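Local coordinates for protein TlmII (Streptoalloteichus hindustanus, PDB 4HVM) that takes part in tallysomycin biosynthesis and, as a condensation-domain protein of nonribosomal peptide assembly, probably acts on phosphopantetheine-bound intermediates, at residues His180-Glu185 and Tyr332-Asp337; Gly40-Gly45 and Glu131-Leu136; Arg150-Gly155 and Ser291-Leu296; Leu13-Phe18 and Gly75-Thr80. All coordinates share one frame; numbering follows the deposited sequence.

Contact 1: residues His180-Glu185 and Tyr332-Asp337; sequences HPLDRE and YLPYHD
Leu182 sets its CD1 methyl against Leu333 and Pro334, and it buries more surface than any other residue of the contact. Leu182 CD1 lies 3.6 Å from Leu333 CD1, the two leucines crossing at about a right angle, and 3.7 Å from Pro334 CD, which it meets tip to tip. On the other branch, Leu182 CD2 lies 3.9 Å from Tyr332 O. Leu333 starts out away from the loop 180-185, but with CG anti to the backbone N (chi1 -176°) its CD1 returns to meet Leu182. One residue back, Pro181 leans obliquely on the Tyr332 ring, Pro181 CG to Tyr332 CE2 at 3.8 Å. Tyr332 OH is bound to Asp298, which fixes the far end of that ring.

His180 works on its own loop as much as across the interface. Leu182 N donates to His180 ND1 (3.0 Å), lying within 2° of the imidazole plane, and this holds the ring turned so that His180 CE1 comes to 4.1 Å from Pro334 CG. With an alanine here, Leu182 N would probably lose its acceptor and Pro334 CG its neighbour, leaving the loop freer to shift. Phe18 meets the His180 ring and also touches Pro181 and Tyr332, closing the cluster from helix 18-27.

Largely buried and apolar, this junction sets the loop leading into helix 185-198 against the residues that open helix 335-344, consistent with a seam between the two lobes of the condensation-domain fold.

Contact 2: residues Gly40-Gly45 and Glu131-Leu136; sequences GLLGSG and ETDVVL
Leu41 and Leu136 begin an antiparallel pairing in which strand 40-44 runs at 158° to strand 133-136, their axes 4.6 Å apart at closest approach. Two hydrogen-bonded pairs carry it: Leu41 N reaches Leu136 O at 2.8 Å and is answered by Leu136 N to Leu41 O, while Gly43 and Val134 exchange bonds in the same way, Val134 N to Gly43 O measuring 2.8 Å. Beyond the strand end Gly45 N still finds Thr132 O at 2.9 Å; the backbone angles of Gly45 would jam a CB against the preceding carbonyl oxygen.

The two strands are neighbours in the mixed sheet of the N-terminal lobe of the condensation domain. Strand 36-44 is flanked on its other edge by strand 385-388, which arrives from much later in the chain, and strand 133-141 by strand 122-128.

On the face bearing Leu42 and Val135, the CD1 methyl of Leu42 meets Val135 CG2 obliquely at 3.8 Å. Farther along that face Asp133 collects two hydroxyls on one oxygen: Ser44 OG donates across the strands to Asp133 OD1 at 2.9 Å, and Thr132 OG1 donates to the same atom, also at 2.9 Å. Asp133 CG lies beside its backbone N (chi1 -72°), turning OD1 toward Ser44. The hydroxyls come, well out of the carboxylate plane, from its opposite faces, so OD1 is clamped between them. A leucine in place of Asp133 would probably leave both hydroxyls without this shared acceptor and Ser44 freer to turn. Leu41 and Leu136 project from the other face, where Leu154 of helix 147-161 packs on both.

Contact 3: residues Arg150-Gly155 and Ser291-Leu296; sequences RYMVLG and SVVGPL
Met152 and Val293 supply the main apolar contact, sliding past each other in opposite directions. Met152, modelled as selenomethionine, points from its helix toward the loop and bends at chi3 (71°), which brings its terminal CE to 4.0 Å from Val293 CG2; the same valine methyl lies 4.1 Å from Met152 CB. The second branch of the valine serves a different partner: Val293 CG1 meets Val153 CG2 at 4.0 Å, the two side chains crossing at about a right angle. Val293 thus spans two consecutive residues of the helix.

Contacts with the loop backbone are of van der Waals kind. Met152 CE rests 3.7 Å from Ser291 O, and its SE lies 3.8 Å from Val292 O, an oxygen that accepts from Arg284 NE.

Polar bonds from the start of helix 147-161 and just before it fix the loop farther along. Gly294 N pairs with Ser149 OG, and Leu296 N with Asp146, which by sequence falls at the aspartate of the family's HHxxxDG motif, degenerate here (HQMLLDA), second histidine and glycine replaced. Helix 147-161 therefore lies between two elements: Leu154 packs on strands 36-44 and 133-141, while Met152 and Val153 receive the loop that leads into strand 297-305.

Contact 4: residues Leu13-Phe18 and Gly75-Thr80; sequences LRRASF and GLWMRT
A small three-stranded antiparallel sheet, distinct from the larger sheets of this condensation-domain fold, has strand 13-15 on one edge and strand 76-80 in the middle, and here Arg14 pairs with Met78. The short strand segments run at 140° to each other. Met78 N donates to Arg14 O at 2.7 Å, almost straight, whereas the return bond from Arg14 N is weak.

At the end of strand 13-15, Arg15, itself paired with Trp77, and Ala16 just after it both bond to one carbonyl. Arg15 NH1 lies 2.8 Å from Leu76 O, in the carbonyl plane and on a lone pair, while Ala16 N comes from above that plane at 3.3 Å. Two donors thus share one oxygen, although Arg15 is poorly ordered. Ala16 also sets its methyl against the Leu76 side chain, Ala16 CB to Leu76 CG at 3.8 Å. Trp24 of helix 18-27 packs on Leu76.

At the start of strand 13-15, Leu13 CD2 touches Trp77 CB at 4.0 Å, and Leu13 CD1 lies near the Arg79 guanidinium. Trp77 NE1 is held by Asp74 O, outside the strand.

The indole offers a face to Arg15: the arginine chain, bent at chi2 (67°), drops its CD methylene onto the six-membered ring, a CH-pi contact with Arg15 CD 3.6 Å from the Trp77 ring centroid.

Contacts 1 and 2 lie on opposite sides of the chain's centre, about 41 Å apart between centres, and contact 3 stands between them, 22 Å and 20 Å away. Contact 2 passes into contact 3 through Leu154; its helix 147-161 follows strand 133-141 in the chain. Contact 4, centred 18 Å from contact 1, reaches it through Phe18, the last residue of segment 13-18. Contact 4 closes before contacts 1 and 3 open, while those two alternate their segments, as do contacts 2 and 4. Contacts 2 and 4 join segments of the N-terminal part, though the sheet of contact 2 also takes in strand 385-388, whereas contacts 1 and 3 tie that part to residues from 291 onward.

Contact 1: residues His180-Glu185 and Tyr332-Asp337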
loop_
_atom_site.group_PDB
_atom_site.type_symbol
_atom_site.label_atom_id
_atom_site.label_comp_id
_atom_site.label_asym_id
_atom_site.label_seq_id
_atom_site.Cartn_x
_atom_site.Cartn_y
_atom_site.Cartn_z
ATOM N N HIS A 180 -20.388 1.069 -1.469
ATOM C CA HIS A 180 -20.051 0.119 -0.416
ATOM C C HIS A 180 -20.358 -1.289 -0.907
ATOM O O HIS A 180 -21.483 -1.574 -1.316
ATOM C CB HIS A 180 -20.857 0.420 0.849
ATOM C CG HIS A 180 -20.267 -0.159 2.099
ATOM N ND1 HIS A 180 -20.189 -1.515 2.328
ATOM C CD2 HIS A 180 -19.738 0.439 3.192
ATOM C CE1 HIS A 180 -19.629 -1.728 3.507
ATOM N NE2 HIS A 180 -19.347 -0.558 4.050
ATOM N N PRO A 181 -19.355 -2.177 -0.874
ATOM C CA PRO A 181 -19.499 -3.561 -1.341
ATOM C C PRO A 181 -20.595 -4.310 -0.590
ATOM O O PRO A 181 -21.111 -5.307 -1.092
ATOM C CB PRO A 181 -18.135 -4.178 -1.020
ATOM C CG PRO A 181 -17.196 -3.031 -0.993
ATOM C CD PRO A 181 -17.985 -1.894 -0.415
ATOM N N LEU A 182 -20.940 -3.825 0.600
ATOM C CA LEU A 182 -21.977 -4.436 1.422
ATOM C C LEU A 182 -23.170 -3.497 1.565
ATOM O O LEU A 182 -23.650 -3.238 2.670
ATOM C CB LEU A 182 -21.418 -4.796 2.797
ATOM C CG LEU A 182 -20.119 -5.599 2.782
ATOM C CD1 LEU A 182 -19.692 -5.943 4.195
ATOM C CD2 LEU A 182 -20.269 -6.860 1.947
ATOM N N ASP A 183 -23.641 -2.981 0.436
ATOM C CA ASP A 183 -24.757 -2.045 0.440
ATOM C C ASP A 183 -26.051 -2.716 0.896
ATOM O O ASP A 183 -26.858 -2.106 1.601
ATOM C CB ASP A 183 -24.934 -1.413 -0.942
ATOM C CG ASP A 183 -25.678 -0.090 -0.888
ATOM O OD1 ASP A 183 -25.070 0.919 -0.464
ATOM O OD2 ASP A 183 -26.867 -0.057 -1.278
ATOM N N ARG A 184 -26.247 -3.968 0.489
ATOM C CA ARG A 184 -27.406 -4.734 0.932
ATOM C C ARG A 184 -27.214 -5.200 2.366
ATOM O O ARG A 184 -26.165 -5.736 2.716
ATOM C CB ARG A 184 -27.657 -5.938 0.023
ATOM C CG ARG A 184 -28.421 -5.603 -1.246
ATOM C CD ARG A 184 -29.122 -6.828 -1.814
ATOM N NE ARG A 184 -28.177 -7.871 -2.200
ATOM C CZ ARG A 184 -28.360 -9.166 -1.969
ATOM N NH1 ARG A 184 -27.446 -10.044 -2.357
ATOM N NH2 ARG A 184 -29.456 -9.584 -1.350
ATOM N N GLU A 185 -28.234 -4.994 3.192
ATOM C CA GLU A 185 -28.164 -5.359 4.602
ATOM C C GLU A 185 -28.067 -6.870 4.798
ATOM O O GLU A 185 -27.318 -7.346 5.650
ATOM C CB GLU A 185 -29.372 -4.799 5.360
ATOM C CG GLU A 185 -29.399 -5.125 6.852
ATOM C CD GLU A 185 -28.347 -4.375 7.656
ATOM O OE1 GLU A 185 -27.635 -3.521 7.088
ATOM O OE2 GLU A 185 -28.236 -4.644 8.872
ATOM N N TYR A 332 -15.976 -11.194 2.018
ATOM C CA TYR A 332 -15.326 -9.921 2.309
ATOM C C TYR A 332 -16.066 -9.084 3.346
ATOM O O TYR A 332 -17.291 -8.955 3.312
ATOM C CB TYR A 332 -15.121 -9.111 1.024
ATOM C CG TYR A 332 -14.662 -7.687 1.259
ATOM C CD1 TYR A 332 -13.361 -7.414 1.663
ATOM C CD2 TYR A 332 -15.528 -6.617 1.067
ATOM C CE1 TYR A 332 -12.935 -6.115 1.877
ATOM C CE2 TYR A 332 -15.112 -5.313 1.278
ATOM C CZ TYR A 332 -13.813 -5.071 1.684
ATOM O OH TYR A 332 -13.385 -3.784 1.898
ATOM N N LEU A 333 -15.295 -8.536 4.277
ATOM C CA LEU A 333 -15.778 -7.564 5.246
ATOM C C LEU A 333 -14.639 -6.575 5.461
ATOM O O LEU A 333 -13.508 -6.990 5.728
ATOM C CB LEU A 333 -16.150 -8.250 6.562
ATOM C CG LEU A 333 -16.755 -7.372 7.659
ATOM C CD1 LEU A 333 -18.178 -6.958 7.308
ATOM C CD2 LEU A 333 -16.717 -8.082 9.005
ATOM N N PRO A 334 -14.927 -5.271 5.319
ATOM C CA PRO A 334 -13.915 -4.214 5.423
ATOM C C PRO A 334 -13.020 -4.378 6.651
ATOM O O PRO A 334 -13.510 -4.693 7.737
ATOM C CB PRO A 334 -14.758 -2.944 5.535
ATOM C CG PRO A 334 -16.007 -3.267 4.792
ATOM C CD PRO A 334 -16.274 -4.723 5.076
ATOM N N TYR A 335 -11.718 -4.175 6.459
ATOM C CA TYR A 335 -10.728 -4.419 7.503
ATOM C C TYR A 335 -11.036 -3.681 8.797
ATOM O O TYR A 335 -10.825 -4.216 9.883
ATOM C CB TYR A 335 -9.328 -4.048 7.012
ATOM C CG TYR A 335 -8.227 -4.381 7.991
ATOM C CD1 TYR A 335 -7.723 -5.669 8.081
ATOM C CD2 TYR A 335 -7.684 -3.406 8.818
ATOM C CE1 TYR A 335 -6.716 -5.979 8.969
ATOM C CE2 TYR A 335 -6.674 -3.706 9.712
ATOM C CZ TYR A 335 -6.194 -4.993 9.783
ATOM O OH TYR A 335 -5.189 -5.299 10.671
ATOM N N HIS A 336 -11.539 -2.457 8.678
ATOM C CA HIS A 336 -11.896 -1.677 9.854
ATOM C C HIS A 336 -13.105 -2.279 10.562
ATOM O O HIS A 336 -13.201 -2.232 11.787
ATOM C CB HIS A 336 -12.150 -0.212 9.486
ATOM C CG HIS A 336 -13.294 -0.009 8.543
ATOM N ND1 HIS A 336 -14.593 0.153 8.973
ATOM C CD2 HIS A 336 -13.333 0.070 7.191
ATOM C CE1 HIS A 336 -15.384 0.317 7.928
ATOM N NE2 HIS A 336 -14.645 0.270 6.835
ATOM N N ASP A 337 -14.016 -2.859 9.786
ATOM C CA ASP A 337 -15.189 -3.519 10.347
ATOM C C ASP A 337 -14.794 -4.823 11.028
ATOM O O ASP A 337 -15.407 -5.226 12.016
ATOM C CB ASP A 337 -16.241 -3.778 9.268
ATOM C CG ASP A 337 -16.999 -2.522 8.882
ATOM O OD1 ASP A 337 -17.337 -1.728 9.788
ATOM O OD2 ASP A 337 -17.262 -2.332 7.674
#

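Contact 2: residues Gly40-Gly45 and Glu131-Leu136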
loop_
_atom_site.group_PDB
_atom_site.type_symbol
_atom_site.label_atom_id
_atom_site.label_comp_id
_atom_site.label_asym_id
_atom_site.label_seq_id
_atom_site.Cartn_x
_atom_site.Cartn_y
_atom_site.Cartn_z
ATOM N N GLY A 40 7.605 8.215 -6.896
ATOM C CA GLY A 40 8.102 9.149 -7.890
ATOM C C GLY A 40 8.436 8.532 -9.234
ATOM O O GLY A 40 8.762 7.350 -9.324
ATOM N N LEU A 41 8.347 9.344 -10.284
ATOM C CA LEU A 41 8.749 8.933 -11.623
ATOM C C LEU A 41 9.974 9.730 -12.055
ATOM O O LEU A 41 10.009 10.953 -11.918
ATOM C CB LEU A 41 7.611 9.148 -12.626
ATOM C CG LEU A 41 6.373 8.261 -12.480
ATOM C CD1 LEU A 41 5.345 8.604 -13.542
ATOM C CD2 LEU A 41 6.742 6.784 -12.549
ATOM N N LEU A 42 10.980 9.035 -12.572
ATOM C CA LEU A 42 12.197 9.691 -13.033
ATOM C C LEU A 42 12.138 9.972 -14.530
ATOM O O LEU A 42 11.998 9.054 -15.336
ATOM C CB LEU A 42 13.421 8.836 -12.708
ATOM C CG LEU A 42 14.748 9.266 -13.334
ATOM C CD1 LEU A 42 15.120 10.675 -12.908
ATOM C CD2 LEU A 42 15.844 8.287 -12.960
ATOM N N GLY A 43 12.243 11.244 -14.896
ATOM C CA GLY A 43 12.274 11.635 -16.294
ATOM C C GLY A 43 13.689 11.950 -16.737
ATOM O O GLY A 43 14.453 12.585 -16.007
ATOM N N SER A 44 14.046 11.505 -17.937
ATOM C CA SER A 44 15.392 11.721 -18.447
ATOM C C SER A 44 15.378 12.164 -19.906
ATOM O O SER A 44 14.802 11.493 -20.761
ATOM C CB SER A 44 16.230 10.453 -18.292
ATOM O OG SER A 44 17.596 10.710 -18.573
ATOM N N GLY A 45 16.024 13.291 -20.183
ATOM C CA GLY A 45 16.059 13.850 -21.523
ATOM C C GLY A 45 15.921 15.357 -21.463
ATOM O O GLY A 45 16.118 15.955 -20.406
ATOM N N GLU A 131 21.259 17.928 -15.706
ATOM C CA GLU A 131 20.860 18.611 -16.929
ATOM C C GLU A 131 19.865 17.788 -17.740
ATOM O O GLU A 131 19.213 18.306 -18.647
ATOM C CB GLU A 131 22.086 18.940 -17.779
ATOM C CG GLU A 131 23.096 19.821 -17.065
ATOM C CD GLU A 131 22.482 21.115 -16.557
ATOM O OE1 GLU A 131 22.737 21.477 -15.389
ATOM O OE2 GLU A 131 21.750 21.771 -17.328
ATOM N N THR A 132 19.749 16.506 -17.409
ATOM C CA THR A 132 18.860 15.610 -18.141
ATOM C C THR A 132 17.797 14.971 -17.248
ATOM O O THR A 132 16.716 14.622 -17.720
ATOM C CB THR A 132 19.646 14.487 -18.850
ATOM O OG1 THR A 132 20.348 13.702 -17.878
ATOM C CG2 THR A 132 20.644 15.070 -19.841
ATOM N N ASP A 133 18.106 14.824 -15.962
ATOM C CA ASP A 133 17.248 14.073 -15.046
ATOM C C ASP A 133 16.363 14.942 -14.155
ATOM O O ASP A 133 16.843 15.839 -13.462
ATOM C CB ASP A 133 18.088 13.127 -14.181
ATOM C CG ASP A 133 18.631 11.942 -14.965
ATOM O OD1 ASP A 133 18.727 12.039 -16.207
ATOM O OD2 ASP A 133 18.961 10.912 -14.336
ATOM N N VAL A 134 15.064 14.656 -14.179
ATOM C CA VAL A 134 14.099 15.322 -13.311
ATOM C C VAL A 134 13.182 14.293 -12.664
ATOM O O VAL A 134 12.612 13.447 -13.350
ATOM C CB VAL A 134 13.229 16.319 -14.090
ATOM C CG1 VAL A 134 12.149 16.900 -13.189
ATOM C CG2 VAL A 134 14.085 17.423 -14.677
ATOM N N VAL A 135 13.042 14.364 -11.344
ATOM C CA VAL A 135 12.135 13.475 -10.628
ATOM C C VAL A 135 10.811 14.161 -10.316
ATOM O O VAL A 135 10.784 15.231 -9.709
ATOM C CB VAL A 135 12.754 12.954 -9.318
ATOM C CG1 VAL A 135 11.699 12.255 -8.471
ATOM C CG2 VAL A 135 13.911 12.016 -9.615
ATOM N N LEU A 136 9.718 13.541 -10.746
ATOM C CA LEU A 136 8.385 13.992 -10.373
ATOM C C LEU A 136 7.874 13.090 -9.263
ATOM O O LEU A 136 7.583 11.919 -9.495
ATOM C CB LEU A 136 7.435 13.928 -11.567
ATOM C CG LEU A 136 5.992 14.356 -11.289
ATOM C CD1 LEU A 136 5.847 15.876 -11.223
ATOM C CD2 LEU A 136 5.051 13.763 -12.320
#

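Contact 3: residues Arg150-Gly155 and Ser291-Leu296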
loop_
_atom_site.group_PDB
_atom_site.type_symbol
_atom_site.label_atom_id
_atom_site.label_comp_id
_atom_site.label_asym_id
_atom_site.label_seq_id
_atom_site.Cartn_x
_atom_site.Cartn_y
_atom_site.Cartn_z
ATOM N N ARG A 150 -1.394 6.816 -6.721
ATOM C CA ARG A 150 -0.194 7.646 -6.699
ATOM C C ARG A 150 0.475 7.673 -8.068
ATOM O O ARG A 150 0.890 8.726 -8.544
ATOM C CB ARG A 150 0.795 7.162 -5.638
ATOM C CG ARG A 150 0.248 7.161 -4.221
ATOM C CD ARG A 150 1.354 6.887 -3.211
ATOM N NE ARG A 150 0.848 6.228 -2.012
ATOM C CZ ARG A 150 0.986 4.932 -1.755
ATOM N NH1 ARG A 150 1.633 4.147 -2.607
ATOM N NH2 ARG A 150 0.485 4.421 -0.639
ATOM N N TYR A 151 0.570 6.511 -8.702
ATOM C CA TYR A 151 1.174 6.424 -10.025
ATOM C C TYR A 151 0.222 6.893 -11.123
ATOM O O TYR A 151 0.658 7.322 -12.193
ATOM C CB TYR A 151 1.659 5.003 -10.297
ATOM C CG TYR A 151 2.928 4.653 -9.562
ATOM C CD1 TYR A 151 4.115 5.305 -9.855
ATOM C CD2 TYR A 151 2.947 3.667 -8.586
ATOM C CE1 TYR A 151 5.283 4.994 -9.194
ATOM C CE2 TYR A 151 4.115 3.346 -7.918
ATOM C CZ TYR A 151 5.280 4.013 -8.228
ATOM O OH TYR A 151 6.445 3.700 -7.568
HETATM N N MSE A 152 -1.079 6.805 -10.859
HETATM C CA MSE A 152 -2.077 7.343 -11.777
HETATM C C MSE A 152 -1.892 8.851 -11.880
HETATM O O MSE A 152 -1.843 9.414 -12.976
HETATM C CB MSE A 152 -3.496 7.023 -11.300
HETATM C CG MSE A 152 -3.841 5.543 -11.301
HETATM SE SE MSE A 152 -5.728 5.204 -10.937
HETATM C CE MSE A 152 -6.443 5.871 -12.617
ATOM N N VAL A 153 -1.770 9.494 -10.722
ATOM C CA VAL A 153 -1.582 10.938 -10.659
ATOM C C VAL A 153 -0.265 11.349 -11.306
ATOM O O VAL A 153 -0.225 12.288 -12.099
ATOM C CB VAL A 153 -1.623 11.455 -9.204
ATOM C CG1 VAL A 153 -1.237 12.926 -9.143
ATOM C CG2 VAL A 153 -3.001 11.247 -8.609
ATOM N N LEU A 154 0.808 10.637 -10.969
ATOM C CA LEU A 154 2.124 10.915 -11.539
ATOM C C LEU A 154 2.123 10.726 -13.051
ATOM O O LEU A 154 2.741 11.501 -13.783
ATOM C CB LEU A 154 3.193 10.024 -10.901
ATOM C CG LEU A 154 3.573 10.330 -9.451
ATOM C CD1 LEU A 154 4.613 9.344 -8.943
ATOM C CD2 LEU A 154 4.079 11.755 -9.324
ATOM N N GLY A 155 1.429 9.690 -13.513
ATOM C CA GLY A 155 1.312 9.432 -14.936
ATOM C C GLY A 155 0.511 10.514 -15.630
ATOM O O GLY A 155 0.826 10.909 -16.754
ATOM N N SER A 291 -11.392 3.292 -13.748
ATOM C CA SER A 291 -10.086 3.879 -13.480
ATOM C C SER A 291 -10.241 5.084 -12.554
ATOM O O SER A 291 -10.107 6.234 -12.975
ATOM C CB SER A 291 -9.395 4.274 -14.784
ATOM O OG SER A 291 -10.259 5.040 -15.602
ATOM N N VAL A 292 -10.529 4.809 -11.287
ATOM C CA VAL A 292 -10.819 5.861 -10.323
ATOM C C VAL A 292 -9.589 6.244 -9.513
ATOM O O VAL A 292 -8.918 5.384 -8.946
ATOM C CB VAL A 292 -11.930 5.425 -9.342
ATOM C CG1 VAL A 292 -12.168 6.494 -8.284
ATOM C CG2 VAL A 292 -13.211 5.121 -10.097
ATOM N N VAL A 293 -9.292 7.538 -9.467
ATOM C CA VAL A 293 -8.247 8.046 -8.588
ATOM C C VAL A 293 -8.847 8.275 -7.209
ATOM O O VAL A 293 -9.739 9.106 -7.047
ATOM C CB VAL A 293 -7.647 9.373 -9.110
ATOM C CG1 VAL A 293 -6.749 10.016 -8.062
ATOM C CG2 VAL A 293 -6.874 9.140 -10.392
ATOM N N GLY A 294 -8.362 7.525 -6.223
ATOM C CA GLY A 294 -8.855 7.636 -4.863
ATOM C C GLY A 294 -8.596 6.408 -4.012
ATOM O O GLY A 294 -7.985 5.441 -4.470
ATOM N N PRO A 295 -9.066 6.440 -2.757
ATOM C CA PRO A 295 -8.905 5.317 -1.828
ATOM C C PRO A 295 -9.866 4.169 -2.126
ATOM O O PRO A 295 -11.031 4.217 -1.730
ATOM C CB PRO A 295 -9.235 5.940 -0.470
ATOM C CG PRO A 295 -10.172 7.054 -0.790
ATOM C CD PRO A 295 -9.748 7.587 -2.131
ATOM N N LEU A 296 -9.369 3.141 -2.808
ATOM C CA LEU A 296 -10.172 1.970 -3.134
ATOM C C LEU A 296 -9.411 0.673 -2.848
ATOM O O LEU A 296 -9.708 -0.377 -3.418
ATOM C CB LEU A 296 -10.623 2.025 -4.595
ATOM C CG LEU A 296 -11.684 3.084 -4.912
ATOM C CD1 LEU A 296 -12.025 3.069 -6.388
ATOM C CD2 LEU A 296 -12.936 2.869 -4.072
#

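Contact 4: residues Leu13-Phe18 and Gly75-Thr80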
loop_
_atom_site.group_PDB
_atom_site.type_symbol
_atom_site.label_atom_id
_atom_site.label_comp_id
_atom_site.label_asym_id
_atom_site.label_seq_id
_atom_site.Cartn_x
_atom_site.Cartn_y
_atom_site.Cartn_z
ATOM N N LEU A 13 -19.855 20.109 1.312
ATOM C CA LEU A 13 -19.188 19.086 2.113
ATOM C C LEU A 13 -19.738 17.698 1.812
ATOM O O LEU A 13 -20.823 17.343 2.265
ATOM C CB LEU A 13 -19.323 19.380 3.611
ATOM C CG LEU A 13 -18.280 20.281 4.273
ATOM C CD1 LEU A 13 -18.466 21.745 3.887
ATOM C CD2 LEU A 13 -18.321 20.109 5.784
ATOM N N ARG A 14 -18.981 16.917 1.049
ATOM C CA ARG A 14 -19.383 15.558 0.715
ATOM C C ARG A 14 -19.025 14.598 1.849
ATOM O O ARG A 14 -18.015 14.773 2.529
ATOM C CB ARG A 14 -18.725 15.115 -0.594
ATOM C CG ARG A 14 -19.281 13.822 -1.168
ATOM C CD ARG A 14 -18.688 13.517 -2.534
ATOM N NE ARG A 14 -19.357 12.389 -3.176
ATOM C CZ ARG A 14 -20.449 12.497 -3.927
ATOM N NH1 ARG A 14 -20.992 11.417 -4.473
ATOM N NH2 ARG A 14 -21.000 13.685 -4.132
ATOM N N ARG A 15 -19.865 13.591 2.056
ATOM C CA ARG A 15 -19.615 12.595 3.086
ATOM C C ARG A 15 -18.410 11.742 2.702
ATOM O O ARG A 15 -18.172 11.484 1.523
ATOM C CB ARG A 15 -20.846 11.711 3.278
ATOM C CG ARG A 15 -20.862 10.914 4.573
ATOM C CD ARG A 15 -21.002 11.830 5.779
ATOM N NE ARG A 15 -21.426 11.105 6.974
ATOM C CZ ARG A 15 -20.596 10.543 7.847
ATOM N NH1 ARG A 15 -19.284 10.618 7.664
ATOM N NH2 ARG A 15 -21.079 9.904 8.904
ATOM N N ALA A 16 -17.649 11.310 3.702
ATOM C CA ALA A 16 -16.467 10.491 3.462
ATOM C C ALA A 16 -16.859 9.046 3.184
ATOM O O ALA A 16 -17.863 8.557 3.703
ATOM C CB ALA A 16 -15.521 10.562 4.644
ATOM N N SER A 17 -16.055 8.363 2.375
ATOM C CA SER A 17 -16.318 6.970 2.023
ATOM C C SER A 17 -16.008 6.021 3.181
ATOM O O SER A 17 -15.464 6.433 4.204
ATOM C CB SER A 17 -15.526 6.565 0.776
ATOM O OG SER A 17 -14.132 6.552 1.030
ATOM N N PHE A 18 -16.346 4.747 3.008
ATOM C CA PHE A 18 -16.194 3.761 4.076
ATOM C C PHE A 18 -14.735 3.406 4.382
ATOM O O PHE A 18 -14.400 3.048 5.514
ATOM C CB PHE A 18 -17.005 2.503 3.757
ATOM C CG PHE A 18 -16.374 1.613 2.725
ATOM C CD1 PHE A 18 -16.377 1.956 1.381
ATOM C CD2 PHE A 18 -15.790 0.419 3.104
ATOM C CE1 PHE A 18 -15.795 1.117 0.437
ATOM C CE2 PHE A 18 -15.211 -0.419 2.172
ATOM C CZ PHE A 18 -15.212 -0.072 0.837
ATOM N N GLY A 75 -19.376 13.537 12.290
ATOM C CA GLY A 75 -18.968 12.575 11.282
ATOM C C GLY A 75 -17.793 13.086 10.472
ATOM O O GLY A 75 -17.313 14.194 10.704
ATOM N N LEU A 76 -17.327 12.285 9.519
ATOM C CA LEU A 76 -16.201 12.673 8.675
ATOM C C LEU A 76 -16.688 13.221 7.338
ATOM O O LEU A 76 -17.535 12.614 6.684
ATOM C CB LEU A 76 -15.275 11.480 8.445
ATOM C CG LEU A 76 -13.909 11.769 7.816
ATOM C CD1 LEU A 76 -13.073 12.714 8.678
ATOM C CD2 LEU A 76 -13.167 10.472 7.572
ATOM N N TRP A 77 -16.144 14.365 6.934
ATOM C CA TRP A 77 -16.591 15.033 5.716
ATOM C C TRP A 77 -15.422 15.486 4.846
ATOM O O TRP A 77 -14.319 15.715 5.340
ATOM C CB TRP A 77 -17.472 16.235 6.060
ATOM C CG TRP A 77 -18.660 15.892 6.903
ATOM C CD1 TRP A 77 -18.689 15.760 8.259
ATOM C CD2 TRP A 77 -19.997 15.644 6.445
ATOM N NE1 TRP A 77 -19.960 15.442 8.677
ATOM C CE2 TRP A 77 -20.782 15.367 7.583
ATOM C CE3 TRP A 77 -20.605 15.630 5.186
ATOM C CZ2 TRP A 77 -22.142 15.076 7.499
ATOM C CZ3 TRP A 77 -21.957 15.342 5.105
ATOM C CH2 TRP A 77 -22.710 15.069 6.255
HETATM N N MSE A 78 -15.672 15.610 3.547
HETATM C CA MSE A 78 -14.655 16.093 2.618
HETATM C C MSE A 78 -14.926 17.537 2.207
HETATM O O MSE A 78 -16.072 17.927 1.987
HETATM C CB MSE A 78 -14.560 15.184 1.388
HETATM C CG MSE A 78 -13.710 13.944 1.602
HETATM SE SE MSE A 78 -13.821 12.661 0.140
HETATM C CE MSE A 78 -13.462 13.830 -1.370
ATOM N N ARG A 79 -13.860 18.323 2.107
ATOM C CA ARG A 79 -13.967 19.738 1.777
ATOM C C ARG A 79 -12.980 20.074 0.666
ATOM O O ARG A 79 -11.780 19.842 0.807
ATOM C CB ARG A 79 -13.660 20.574 3.020
ATOM C CG ARG A 79 -13.794 22.079 2.849
ATOM C CD ARG A 79 -13.300 22.808 4.099
ATOM N NE ARG A 79 -13.693 24.215 4.122
ATOM C CZ ARG A 79 -14.842 24.662 4.624
ATOM N NH1 ARG A 79 -15.720 23.812 5.142
ATOM N NH2 ARG A 79 -15.118 25.961 4.605
ATOM N N THR A 80 -13.481 20.617 -0.439
ATOM C CA THR A 80 -12.623 20.886 -1.589
ATOM C C THR A 80 -11.995 22.272 -1.531
ATOM O O THR A 80 -12.681 23.286 -1.648
ATOM C CB THR A 80 -13.378 20.716 -2.913
ATOM O OG1 THR A 80 -13.956 19.406 -2.966
ATOM C CG2 THR A 80 -12.426 20.887 -4.084
#